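Local coordinates for histone RNA hairpin-binding protein (Drosophila melanogaster, PDB 4TV0), which binds the stem-loop of histone mRNA and takes part in histone pre-mRNA 3' processing, coupling histone mRNA production to the cell cycle, at residues R14-Q18 with F59-V63; Y21-A27 with W66-M70. The protein carries 2 engineered substitutions. All blocks are in the same frame, centred on the assembly; numbering follows the deposited sequence.

Interaction 1: R14-Q18 with F59-V63; sequences RRQKQ and FDGMV. Engineered in segment 59-63: Met62 (natural residue Leu). With nucleotides of chain B.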
ATOM      1  N   ARG A  14      -6.073   1.538  -5.592  1.00 28.03           N
ATOM      2  CA  ARG A  14      -4.913   2.407  -5.467  1.00 27.06           C
ATOM      3  C   ARG A  14      -3.897   1.761  -4.530  1.00 36.59           C
ATOM      4  O   ARG A  14      -2.684   1.888  -4.701  1.00 36.44           O
ATOM      5  CB  ARG A  14      -5.300   3.780  -4.898  1.00 27.81           C
ATOM      6  CG  ARG A  14      -4.096   4.600  -4.393  1.00 27.88           C
ATOM      7  CD  ARG A  14      -4.457   5.978  -3.787  1.00 27.86           C
ATOM      8  NE  ARG A  14      -5.013   5.873  -2.437  1.00 33.03           N
ATOM      9  CZ  ARG A  14      -6.291   6.093  -2.134  1.00 31.75           C
ATOM     10  NH1 ARG A  14      -7.132   6.450  -3.094  1.00 31.98           N
ATOM     11  NH2 ARG A  14      -6.731   5.963  -0.879  1.00 26.53           N
ATOM     12  N   ARG A  15      -4.393   1.098  -3.499  1.00 31.70           N
ATOM     13  CA  ARG A  15      -3.482   0.489  -2.559  1.00 32.28           C
ATOM     14  C   ARG A  15      -2.765  -0.666  -3.265  1.00 32.63           C
ATOM     15  O   ARG A  15      -1.570  -0.885  -3.068  1.00 34.40           O
ATOM     16  CB  ARG A  15      -4.210   0.022  -1.306  1.00 24.77           C
ATOM     17  CG  ARG A  15      -4.615   1.151  -0.379  1.00 23.87           C
ATOM     18  CD  ARG A  15      -5.324   0.574   0.851  1.00 24.86           C
ATOM     19  NE  ARG A  15      -5.719   1.583   1.828  1.00 18.91           N
ATOM     20  CZ  ARG A  15      -6.432   1.304   2.915  1.00 20.54           C
ATOM     21  NH1 ARG A  15      -6.813   0.054   3.177  1.00 24.40           N
ATOM     22  NH2 ARG A  15      -6.748   2.268   3.760  1.00 20.41           N
ATOM     23  N   GLN A  16      -3.488  -1.364  -4.128  1.00 32.13           N
ATOM     24  CA  GLN A  16      -2.934  -2.510  -4.817  1.00 33.71           C
ATOM     25  C   GLN A  16      -1.856  -2.026  -5.784  1.00 41.93           C
ATOM     26  O   GLN A  16      -0.918  -2.753  -6.099  1.00 47.52           O
ATOM     27  CB  GLN A  16      -4.055  -3.252  -5.545  1.00 31.88           C
ATOM     28  CG  GLN A  16      -3.634  -4.532  -6.236  1.00 41.25           C
ATOM     29  CD  GLN A  16      -2.721  -5.392  -5.376  1.00 49.22           C
ATOM     30  OE1 GLN A  16      -3.161  -6.037  -4.414  1.00 44.90           O
ATOM     31  NE2 GLN A  16      -1.435  -5.407  -5.720  1.00 45.37           N
ATOM     32  N   LYS A  17      -1.986  -0.777  -6.222  1.00 35.64           N
ATOM     33  CA  LYS A  17      -1.129  -0.223  -7.252  1.00 35.98           C
ATOM     34  C   LYS A  17       0.195   0.155  -6.611  1.00 40.35           C
ATOM     35  O   LYS A  17       1.258  -0.169  -7.129  1.00 41.40           O
ATOM     36  CB  LYS A  17      -1.809   0.989  -7.916  1.00 37.18           C
ATOM     37  CG  LYS A  17      -1.195   1.485  -9.230  1.00 32.58           C
ATOM     38  CD  LYS A  17      -1.684   2.899  -9.579  1.00 33.76           C
ATOM     39  CE  LYS A  17      -0.768   3.607 -10.587  1.00 45.73           C
ATOM     40  NZ  LYS A  17      -0.811   5.106 -10.457  1.00 53.72           N
ATOM     41  N   GLN A  18       0.123   0.832  -5.472  1.00 44.55           N
ATOM     42  CA  GLN A  18       1.309   1.139  -4.681  1.00 45.20           C
ATOM     43  C   GLN A  18       2.107  -0.139  -4.395  1.00 46.59           C
ATOM     44  O   GLN A  18       3.340  -0.157  -4.462  1.00 48.99           O
ATOM     45  CB  GLN A  18       0.904   1.773  -3.352  1.00 40.88           C
ATOM     46  CG  GLN A  18       0.343   3.167  -3.440  1.00 37.01           C
ATOM     47  CD  GLN A  18      -0.365   3.576  -2.158  1.00 39.37           C
ATOM     48  OE1 GLN A  18      -1.289   2.896  -1.699  1.00 48.27           O
ATOM     49  NE2 GLN A  18       0.077   4.674  -1.565  1.00 37.55           N
ATOM     50  N   PHE A  59      -1.633   4.965   5.483  1.00 39.48           N
ATOM     51  CA  PHE A  59      -1.255   3.937   4.517  1.00 35.95           C
ATOM     52  C   PHE A  59      -0.094   4.392   3.641  1.00 39.55           C
ATOM     53  O   PHE A  59       0.788   3.605   3.278  1.00 38.54           O
ATOM     54  CB  PHE A  59      -2.424   3.555   3.623  1.00 25.62           C
ATOM     55  CG  PHE A  59      -2.223   2.252   2.917  1.00 23.88           C
ATOM     56  CD1 PHE A  59      -2.545   1.055   3.536  1.00 26.50           C
ATOM     57  CD2 PHE A  59      -1.677   2.211   1.655  1.00 27.37           C
ATOM     58  CE1 PHE A  59      -2.354  -0.162   2.891  1.00 20.78           C
ATOM     59  CE2 PHE A  59      -1.490   1.000   1.006  1.00 27.49           C
ATOM     60  CZ  PHE A  59      -1.823  -0.187   1.638  1.00 19.40           C
ATOM     61  N   ASP A  60      -0.109   5.670   3.289  1.00 42.06           N
ATOM     62  CA  ASP A  60       0.975   6.234   2.514  1.00 44.68           C
ATOM     63  C   ASP A  60       2.313   6.159   3.262  1.00 48.53           C
ATOM     64  O   ASP A  60       3.355   5.887   2.660  1.00 44.91           O
ATOM     65  CB  ASP A  60       0.645   7.664   2.091  1.00 38.73           C
ATOM     66  CG  ASP A  60      -0.133   7.708   0.796  1.00 42.95           C
ATOM     67  OD1 ASP A  60      -0.341   6.618   0.214  1.00 41.02           O
ATOM     68  OD2 ASP A  60      -0.508   8.821   0.348  1.00 43.30           O
ATOM     69  N   GLY A  61       2.267   6.382   4.572  1.00 56.00           N
ATOM     70  CA  GLY A  61       3.438   6.256   5.420  1.00 56.62           C
ATOM     71  C   GLY A  61       4.072   4.871   5.427  1.00 60.00           C
ATOM     72  O   GLY A  61       5.287   4.754   5.331  1.00 64.68           O
HETATM   73  N   MSE A  62       3.258   3.827   5.542  1.00 82.08           N
HETATM   74  CA  MSE A  62       3.757   2.452   5.576  1.00 78.16           C
HETATM   75  C   MSE A  62       4.386   2.018   4.257  1.00 79.66           C
HETATM   76  O   MSE A  62       5.353   1.269   4.232  1.00 83.77           O
HETATM   77  CB  MSE A  62       2.634   1.479   5.959  1.00 46.86           C
HETATM   78  CG  MSE A  62       2.056   1.707   7.343  1.00 46.86           C
HETATM   79 SE   MSE A  62       0.901   0.244   7.903  1.00 46.86          SE
HETATM   80  CE  MSE A  62      -0.665   0.621   6.773  1.00 46.86           C
ATOM     81  N   VAL A  63       3.817   2.499   3.162  1.00 46.46           N
ATOM     82  CA  VAL A  63       4.275   2.149   1.827  1.00 47.33           C
ATOM     83  C   VAL A  63       5.661   2.750   1.560  1.00 47.91           C
ATOM     84  O   VAL A  63       6.535   2.099   0.984  1.00 44.77           O
ATOM     85  CB  VAL A  63       3.235   2.602   0.756  1.00 39.11           C
ATOM     86  CG1 VAL A  63       3.800   2.481  -0.625  1.00 35.07           C
ATOM     87  CG2 VAL A  63       1.981   1.748   0.858  1.00 34.79           C
TER
ATOM     88  P     A B   6       6.406   4.067  13.336  1.00 73.56           P
ATOM     89  OP1   A B   6       7.696   4.774  13.086  1.00 75.25           O
ATOM     90  OP2   A B   6       5.672   4.225  14.619  1.00 69.36           O
ATOM     91  O5'   A B   6       5.379   4.527  12.215  1.00 72.07           O
ATOM     92  C5'   A B   6       5.572   4.135  10.865  1.00 70.16           C
ATOM     93  C4'   A B   6       4.337   4.383  10.047  1.00 62.01           C
ATOM     94  O4'   A B   6       3.340   3.363  10.328  1.00 65.61           O
ATOM     95  C3'   A B   6       3.618   5.682  10.347  1.00 60.34           C
ATOM     96  O3'   A B   6       4.219   6.795   9.722  1.00 54.56           O
ATOM     97  C2'   A B   6       2.203   5.385   9.867  1.00 58.06           C
ATOM     98  O2'   A B   6       2.153   5.405   8.449  1.00 57.75           O
ATOM     99  C1'   A B   6       2.048   3.936  10.311  1.00 57.52           C
ATOM    100  N9    A B   6       1.465   3.822  11.662  1.00 61.69           N
ATOM    101  C8    A B   6       2.138   3.567  12.831  1.00 66.65           C
ATOM    102  N7    A B   6       1.368   3.511  13.891  1.00 65.12           N
ATOM    103  C5    A B   6       0.095   3.733  13.385  1.00 66.26           C
ATOM    104  C6    A B   6      -1.171   3.787  14.000  1.00 67.34           C
ATOM    105  N6    A B   6      -1.362   3.622  15.316  1.00 59.16           N
ATOM    106  N1    A B   6      -2.243   4.036  13.203  1.00 66.35           N
ATOM    107  C2    A B   6      -2.059   4.204  11.887  1.00 58.99           C
ATOM    108  N3    A B   6      -0.919   4.165  11.204  1.00 61.92           N
ATOM    109  C4    A B   6       0.134   3.927  12.013  1.00 65.39           C
TER

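Interaction 2: Y21-A27 with W66-M70; sequences YGKNTAA and WRKSM. Engineered in segment 66-70: Met70 (natural residue Leu). With nucleotides of chain B.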
ATOM      1  N   TYR A  21       3.682  -1.553  -7.733  1.00 39.59           N
ATOM      2  CA  TYR A  21       4.895  -0.761  -7.857  1.00 42.48           C
ATOM      3  C   TYR A  21       6.025  -1.317  -6.993  1.00 50.68           C
ATOM      4  O   TYR A  21       7.166  -1.422  -7.447  1.00 54.27           O
ATOM      5  CB  TYR A  21       4.631   0.695  -7.465  1.00 39.97           C
ATOM      6  CG  TYR A  21       4.187   1.584  -8.604  1.00 37.55           C
ATOM      7  CD1 TYR A  21       3.624   1.042  -9.751  1.00 33.81           C
ATOM      8  CD2 TYR A  21       4.355   2.971  -8.536  1.00 34.80           C
ATOM      9  CE1 TYR A  21       3.213   1.854 -10.800  1.00 37.59           C
ATOM     10  CE2 TYR A  21       3.968   3.789  -9.574  1.00 37.52           C
ATOM     11  CZ  TYR A  21       3.389   3.227 -10.713  1.00 43.78           C
ATOM     12  OH  TYR A  21       2.983   4.033 -11.765  1.00 45.37           O
ATOM     13  N   GLY A  22       5.704  -1.667  -5.751  1.00 43.04           N
ATOM     14  CA  GLY A  22       6.700  -2.186  -4.830  1.00 46.81           C
ATOM     15  C   GLY A  22       7.272  -3.516  -5.286  1.00 47.85           C
ATOM     16  O   GLY A  22       8.457  -3.643  -5.534  1.00 55.94           O
ATOM     17  N   LYS A  23       6.425  -4.522  -5.414  1.00 56.98           N
ATOM     18  CA  LYS A  23       6.895  -5.804  -5.890  1.00 57.43           C
ATOM     19  C   LYS A  23       7.034  -5.808  -7.408  1.00 64.26           C
ATOM     20  O   LYS A  23       6.571  -6.720  -8.088  1.00 65.11           O
ATOM     21  CB  LYS A  23       6.010  -6.951  -5.388  1.00 58.32           C
ATOM     22  CG  LYS A  23       4.533  -6.847  -5.702  1.00 62.21           C
ATOM     23  CD  LYS A  23       3.780  -8.035  -5.107  1.00 65.76           C
ATOM     24  CE  LYS A  23       4.021  -8.147  -3.596  1.00 67.74           C
ATOM     25  NZ  LYS A  23       3.608  -9.485  -3.065  1.00 78.58           N
ATOM     26  N   ASN A  24       7.673  -4.765  -7.923  1.00 78.59           N
ATOM     27  CA  ASN A  24       8.057  -4.673  -9.329  1.00 79.24           C
ATOM     28  C   ASN A  24       9.534  -4.284  -9.394  1.00 83.86           C
ATOM     29  O   ASN A  24      10.180  -4.433 -10.432  1.00 90.38           O
ATOM     30  CB  ASN A  24       7.169  -3.665 -10.080  1.00 77.49           C
ATOM     31  CG  ASN A  24       7.600  -3.445 -11.527  1.00 88.36           C
ATOM     32  OD1 ASN A  24       8.411  -2.560 -11.812  1.00 88.32           O
ATOM     33  ND2 ASN A  24       7.044  -4.237 -12.451  1.00 84.89           N
ATOM     34  N   THR A  25      10.064  -3.822  -8.258  1.00 59.47           N
ATOM     35  CA  THR A  25      11.471  -3.437  -8.135  1.00 63.56           C
ATOM     36  C   THR A  25      12.464  -4.612  -8.302  1.00 71.41           C
ATOM     37  O   THR A  25      12.076  -5.738  -8.634  1.00 71.38           O
ATOM     38  CB  THR A  25      11.745  -2.752  -6.775  1.00 66.25           C
ATOM     39  OG1 THR A  25      11.470  -3.667  -5.707  1.00 66.42           O
ATOM     40  CG2 THR A  25      10.897  -1.501  -6.611  1.00 62.17           C
ATOM     41  N   ALA A  26      13.748  -4.342  -8.082  1.00 80.88           N
ATOM     42  CA  ALA A  26      14.756  -5.398  -8.092  1.00 83.64           C
ATOM     43  C   ALA A  26      14.749  -6.166  -6.766  1.00 82.42           C
ATOM     44  O   ALA A  26      14.586  -7.393  -6.737  1.00 82.25           O
ATOM     45  CB  ALA A  26      16.141  -4.814  -8.371  1.00 77.68           C
ATOM     46  N   ALA A  27      14.909  -5.431  -5.671  1.00 54.14           N
ATOM     47  CA  ALA A  27      14.945  -6.036  -4.348  1.00 59.85           C
ATOM     48  C   ALA A  27      13.569  -6.536  -3.895  1.00 64.92           C
ATOM     49  O   ALA A  27      13.311  -7.746  -3.847  1.00 57.93           O
ATOM     50  CB  ALA A  27      15.516  -5.056  -3.350  1.00 57.78           C
ATOM     51  N   TRP A  66       8.153   0.870   3.689  1.00 36.40           N
ATOM     52  CA  TRP A  66       8.315  -0.456   3.114  1.00 40.11           C
ATOM     53  C   TRP A  66       9.114  -0.394   1.827  1.00 46.35           C
ATOM     54  O   TRP A  66       9.939  -1.258   1.573  1.00 55.59           O
ATOM     55  CB  TRP A  66       6.958  -1.106   2.863  1.00 36.07           C
ATOM     56  CG  TRP A  66       6.945  -2.379   2.053  1.00 32.62           C
ATOM     57  CD1 TRP A  66       7.392  -3.595   2.450  1.00 42.88           C
ATOM     58  CD2 TRP A  66       6.371  -2.572   0.739  1.00 39.94           C
ATOM     59  NE1 TRP A  66       7.164  -4.542   1.464  1.00 46.80           N
ATOM     60  CE2 TRP A  66       6.537  -3.939   0.407  1.00 43.60           C
ATOM     61  CE3 TRP A  66       5.737  -1.728  -0.184  1.00 37.14           C
ATOM     62  CZ2 TRP A  66       6.100  -4.477  -0.809  1.00 36.08           C
ATOM     63  CZ3 TRP A  66       5.315  -2.265  -1.405  1.00 30.02           C
ATOM     64  CH2 TRP A  66       5.497  -3.631  -1.698  1.00 30.90           C
ATOM     65  N   ARG A  67       8.886   0.635   1.020  1.00 47.98           N
ATOM     66  CA  ARG A  67       9.625   0.766  -0.234  1.00 49.48           C
ATOM     67  C   ARG A  67      11.144   0.930  -0.033  1.00 55.19           C
ATOM     68  O   ARG A  67      11.907   0.876  -0.994  1.00 50.61           O
ATOM     69  CB  ARG A  67       9.063   1.905  -1.093  1.00 44.34           C
ATOM     70  CG  ARG A  67       7.820   1.546  -1.864  1.00 42.65           C
ATOM     71  CD  ARG A  67       8.046   0.423  -2.866  1.00 45.15           C
ATOM     72  NE  ARG A  67       8.986   0.800  -3.923  1.00 56.67           N
ATOM     73  CZ  ARG A  67       8.735   1.681  -4.884  1.00 46.71           C
ATOM     74  NH1 ARG A  67       7.561   2.291  -4.940  1.00 45.35           N
ATOM     75  NH2 ARG A  67       9.672   1.954  -5.782  1.00 48.76           N
ATOM     76  N   LYS A  68      11.573   1.144   1.208  1.00 70.14           N
ATOM     77  CA  LYS A  68      12.996   1.144   1.544  1.00 73.61           C
ATOM     78  C   LYS A  68      13.248   0.443   2.888  1.00 75.87           C
ATOM     79  O   LYS A  68      13.016   1.018   3.953  1.00 78.08           O
ATOM     80  CB  LYS A  68      13.565   2.573   1.552  1.00 69.59           C
ATOM     81  CG  LYS A  68      12.823   3.578   2.422  1.00 69.22           C
ATOM     82  CD  LYS A  68      13.529   4.935   2.449  1.00 74.25           C
ATOM     83  CE  LYS A  68      14.989   4.803   2.870  1.00 74.73           C
ATOM     84  NZ  LYS A  68      15.700   6.115   2.861  1.00 75.72           N
ATOM     85  N   SER A  69      13.715  -0.801   2.867  1.00 67.81           N
ATOM     86  CA  SER A  69      14.055  -1.573   1.679  1.00 71.65           C
ATOM     87  C   SER A  69      13.710  -2.974   2.177  1.00 78.15           C
ATOM     88  O   SER A  69      13.990  -3.257   3.345  1.00 76.02           O
ATOM     89  CB  SER A  69      15.568  -1.463   1.412  1.00 79.02           C
ATOM     90  OG  SER A  69      15.949  -1.747   0.070  1.00 72.16           O
HETATM   91  N   MSE A  70      13.119  -3.870   1.378  1.00178.44           N
HETATM   92  CA  MSE A  70      12.872  -3.784  -0.069  1.00178.46           C
HETATM   93  C   MSE A  70      14.117  -3.578  -0.926  1.00176.75           C
HETATM   94  O   MSE A  70      14.387  -2.483  -1.416  1.00170.75           O
HETATM   95  CB  MSE A  70      11.738  -2.814  -0.440  1.00109.36           C
HETATM   96  CG  MSE A  70      10.844  -3.349  -1.548  1.00109.36           C
HETATM   97 SE   MSE A  70      10.250  -5.154  -1.093  1.00109.36          SE
HETATM   98  CE  MSE A  70       9.808  -5.869  -2.855  1.00109.36           C
TER
ATOM     99  P     U B  14       2.131   8.390 -13.489  1.00 49.14           P
ATOM    100  OP1   U B  14       2.288   8.563 -14.961  1.00 36.52           O
ATOM    101  OP2   U B  14       0.865   7.864 -12.915  1.00 44.98           O
ATOM    102  O5'   U B  14       3.297   7.446 -12.946  1.00 47.45           O
ATOM    103  C5'   U B  14       4.617   7.529 -13.480  1.00 41.95           C
ATOM    104  C4'   U B  14       5.656   7.546 -12.385  1.00 46.65           C
ATOM    105  O4'   U B  14       5.571   6.309 -11.620  1.00 47.76           O
ATOM    106  C3'   U B  14       7.116   7.674 -12.841  1.00 45.90           C
ATOM    107  O3'   U B  14       7.822   8.569 -11.980  1.00 37.75           O
ATOM    108  C2'   U B  14       7.663   6.252 -12.674  1.00 43.84           C
ATOM    109  O2'   U B  14       9.041   6.173 -12.392  1.00 45.25           O
ATOM    110  C1'   U B  14       6.858   5.737 -11.493  1.00 44.78           C
ATOM    111  N1    U B  14       6.730   4.277 -11.493  1.00 46.81           N
ATOM    112  C2    U B  14       7.180   3.617 -10.372  1.00 46.16           C
ATOM    113  O2    U B  14       7.626   4.216  -9.419  1.00 46.56           O
ATOM    114  N3    U B  14       7.069   2.253 -10.406  1.00 40.13           N
ATOM    115  C4    U B  14       6.557   1.515 -11.453  1.00 46.10           C
ATOM    116  O4    U B  14       6.504   0.287 -11.359  1.00 54.03           O
ATOM    117  C5    U B  14       6.119   2.273 -12.589  1.00 47.80           C
ATOM    118  C6    U B  14       6.228   3.603 -12.581  1.00 45.85           C
ATOM    119  P     U B  16      12.871   7.983  -9.460  1.00 66.83           P
ATOM    120  OP1   U B  16      14.311   7.842  -9.131  1.00 67.59           O
ATOM    121  OP2   U B  16      12.372   7.613 -10.810  1.00 55.15           O
ATOM    122  O5'   U B  16      12.068   7.081  -8.429  1.00 62.74           O
ATOM    123  C5'   U B  16      12.030   7.439  -7.056  1.00 55.97           C
ATOM    124  C4'   U B  16      11.208   6.469  -6.253  1.00 57.75           C
ATOM    125  O4'   U B  16       9.841   6.950  -6.161  1.00 58.66           O
ATOM    126  C3'   U B  16      11.133   5.049  -6.809  1.00 56.60           C
ATOM    127  O3'   U B  16      11.127   4.124  -5.731  1.00 64.67           O
ATOM    128  C2'   U B  16       9.766   5.016  -7.474  1.00 56.07           C
ATOM    129  O2'   U B  16       9.195   3.729  -7.550  1.00 51.16           O
ATOM    130  C1'   U B  16       8.959   5.925  -6.554  1.00 58.47           C
ATOM    131  N1    U B  16       7.765   6.529  -7.170  1.00 59.84           N
ATOM    132  C2    U B  16       6.565   6.054  -6.694  1.00 54.64           C
ATOM    133  O2    U B  16       6.497   5.197  -5.826  1.00 56.24           O
ATOM    134  N3    U B  16       5.461   6.611  -7.278  1.00 52.22           N
ATOM    135  C4    U B  16       5.421   7.570  -8.256  1.00 51.40           C
ATOM    136  O4    U B  16       4.320   7.953  -8.657  1.00 51.58           O
ATOM    137  C5    U B  16       6.707   8.019  -8.696  1.00 55.44           C
ATOM    138  C6    U B  16       7.813   7.496  -8.152  1.00 56.63           C
ATOM    139  P     C B  17      12.506   3.549  -5.148  1.00 64.79           P
ATOM    140  OP1   C B  17      13.616   4.329  -5.746  1.00 61.92           O
ATOM    141  OP2   C B  17      12.429   2.064  -5.276  1.00 62.80           O
ATOM    142  O5'   C B  17      12.458   3.921  -3.604  1.00 53.23           O
ATOM    143  C5'   C B  17      12.490   5.277  -3.202  1.00 55.93           C
ATOM    144  C4'   C B  17      13.002   5.443  -1.794  1.00 65.92           C
ATOM    145  O4'   C B  17      14.085   4.502  -1.537  1.00 68.23           O
ATOM    146  C3'   C B  17      13.576   6.820  -1.516  1.00 64.44           C
ATOM    147  O3'   C B  17      13.383   7.124  -0.141  1.00 54.93           O
ATOM    148  C2'   C B  17      15.063   6.618  -1.799  1.00 70.15           C
ATOM    149  O2'   C B  17      15.919   7.575  -1.200  1.00 70.65           O
ATOM    150  C1'   C B  17      15.272   5.218  -1.231  1.00 72.52           C
ATOM    151  N1    C B  17      16.419   4.478  -1.789  1.00 80.18           N
ATOM    152  C2    C B  17      17.619   4.391  -1.057  1.00 86.63           C
ATOM    153  O2    C B  17      17.724   4.959   0.051  1.00 79.00           O
ATOM    154  N3    C B  17      18.646   3.688  -1.595  1.00 94.98           N
ATOM    155  C4    C B  17      18.522   3.084  -2.783  1.00 92.97           C
ATOM    156  N4    C B  17      19.565   2.400  -3.265  1.00 95.94           N
ATOM    157  C5    C B  17      17.314   3.152  -3.533  1.00 86.39           C
ATOM    158  C6    C B  17      16.303   3.849  -3.001  1.00 82.21           C
TER

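Interaction 1: R14-Q18 with F59-V63
Arg15 and Phe59 meet as an extended chain laid over an aromatic face, a worked example of how two side chains can together fill the separation between helices. The axes of 14-18 and 59-63 approach no closer than 11.3 Å, yet run nearly parallel, at 14°. Phe59 bridges much of that gap: its CG stands anti to the backbone N (chi1 -163°), carrying the ring toward the other helix. Arg15 CD sits over the ring centre, 3.6 Å from the centroid of Phe59, in a CH-pi contact. Further along the chain the guanidinium remains flat on Phe59, its plane only 10° from that of the ring, as an off-centre cation-pi stack with Arg15 CZ 4.5 Å from the centroid. Its NH1 is hydrogen-bonded to the carbonyls of Gly52 and Lys50, which should limit rotation of the group on the ring.

Gln18 works at the ring's edge, where its OE1 comes within 3.3 Å of Phe59 CE2. Gln18 NE2 donates to Asp60 OD1 across 2.7 Å, bent at the hydrogen; the acceptor lies in the amide plane, the carboxylate turned steeply across it. Asp60 OD2 forms a salt bridge with Arg56. Nearer the backbone, Gln18 CB packs on Val63 CG1. Together they make the central part of the interface between helices 9-22 and 56-67 of the SLBP RNA-binding domain.

Interaction 2: Y21-A27 with W66-M70
The RNA-contacting end of the SLBP domain lies where helices 9-22 and 56-67 finish side by side, and there Gly22 packs against both Trp66 and Arg67. Gly22 CA lies 3.5 Å from Arg67 CD and also meets Trp66 CH2 at 3.7 Å. With only a hydrogen in place of a side chain at this point, the two helix ends can approach closely, Gly22 and Arg67 being neighbours in register. Trp66 reaches across with CG anti to the backbone N (chi1 170°), and its CH2 also touches Lys23 N as the first helix ends. The engineered, poorly ordered selenomethionine Met70 lays its CE near Gly22 O.

Beyond that helix the chain turns at Lys23, the centre of an inverse gamma turn. Thr25 OG1 donates to Gly22 O at 3.0 Å, and the backbone N of Thr25 uses the same oxygen, so two bonds tie the turn to the end of the helix. The methyl CG2 of Thr25 then packs against the Arg67 guanidinium.

In this complex with the histone mRNA stem-loop, the paired helix ends face U14, U16 and C17 of chain B. Arg67, bent at both chi2 and chi3, brings one face of its guanidinium over Gly22 N and Tyr21 O and turns its edge to the RNA. Its NH2 donates almost straight to O2' of U16 of chain B, at 2.6 Å and 175°. The same nitrogen also reaches OP2 of C17 of chain B, and Arg67 NH1 bonds to O2 of the U16 base at 3.2 Å, so sugar, phosphate and base are all engaged by one residue. Tyr21 CB lies 4.2 Å from Arg67 NH1; one face of its ring lies over the U14 base of chain B, whose N3 sits above the ring centre, while U16 N3 of chain B comes to the ring's edge.

In the fold
Interactions 1 and 2 are successive stations along one pair of helices, 9-22 and 56-67, with centres about 12 Å apart. Interaction 1 lies about 2 Å from the centre of the chain, interaction 2 about 11 Å out, toward the helix ends. They touch where Gln18 O packs against Trp66 CZ3 at 4.2 Å, and Pro48, which contacts Phe59, Val63 and Trp66, reaches both. The RNA is met at each: Gly61 CA of interaction 1 lies 3.4 Å from O2' of A6 of chain B, whereas the polar bonding to U16 and C17 of chain B belongs to interaction 2. The buried pairing thus continues directly into the RNA-contacting surface.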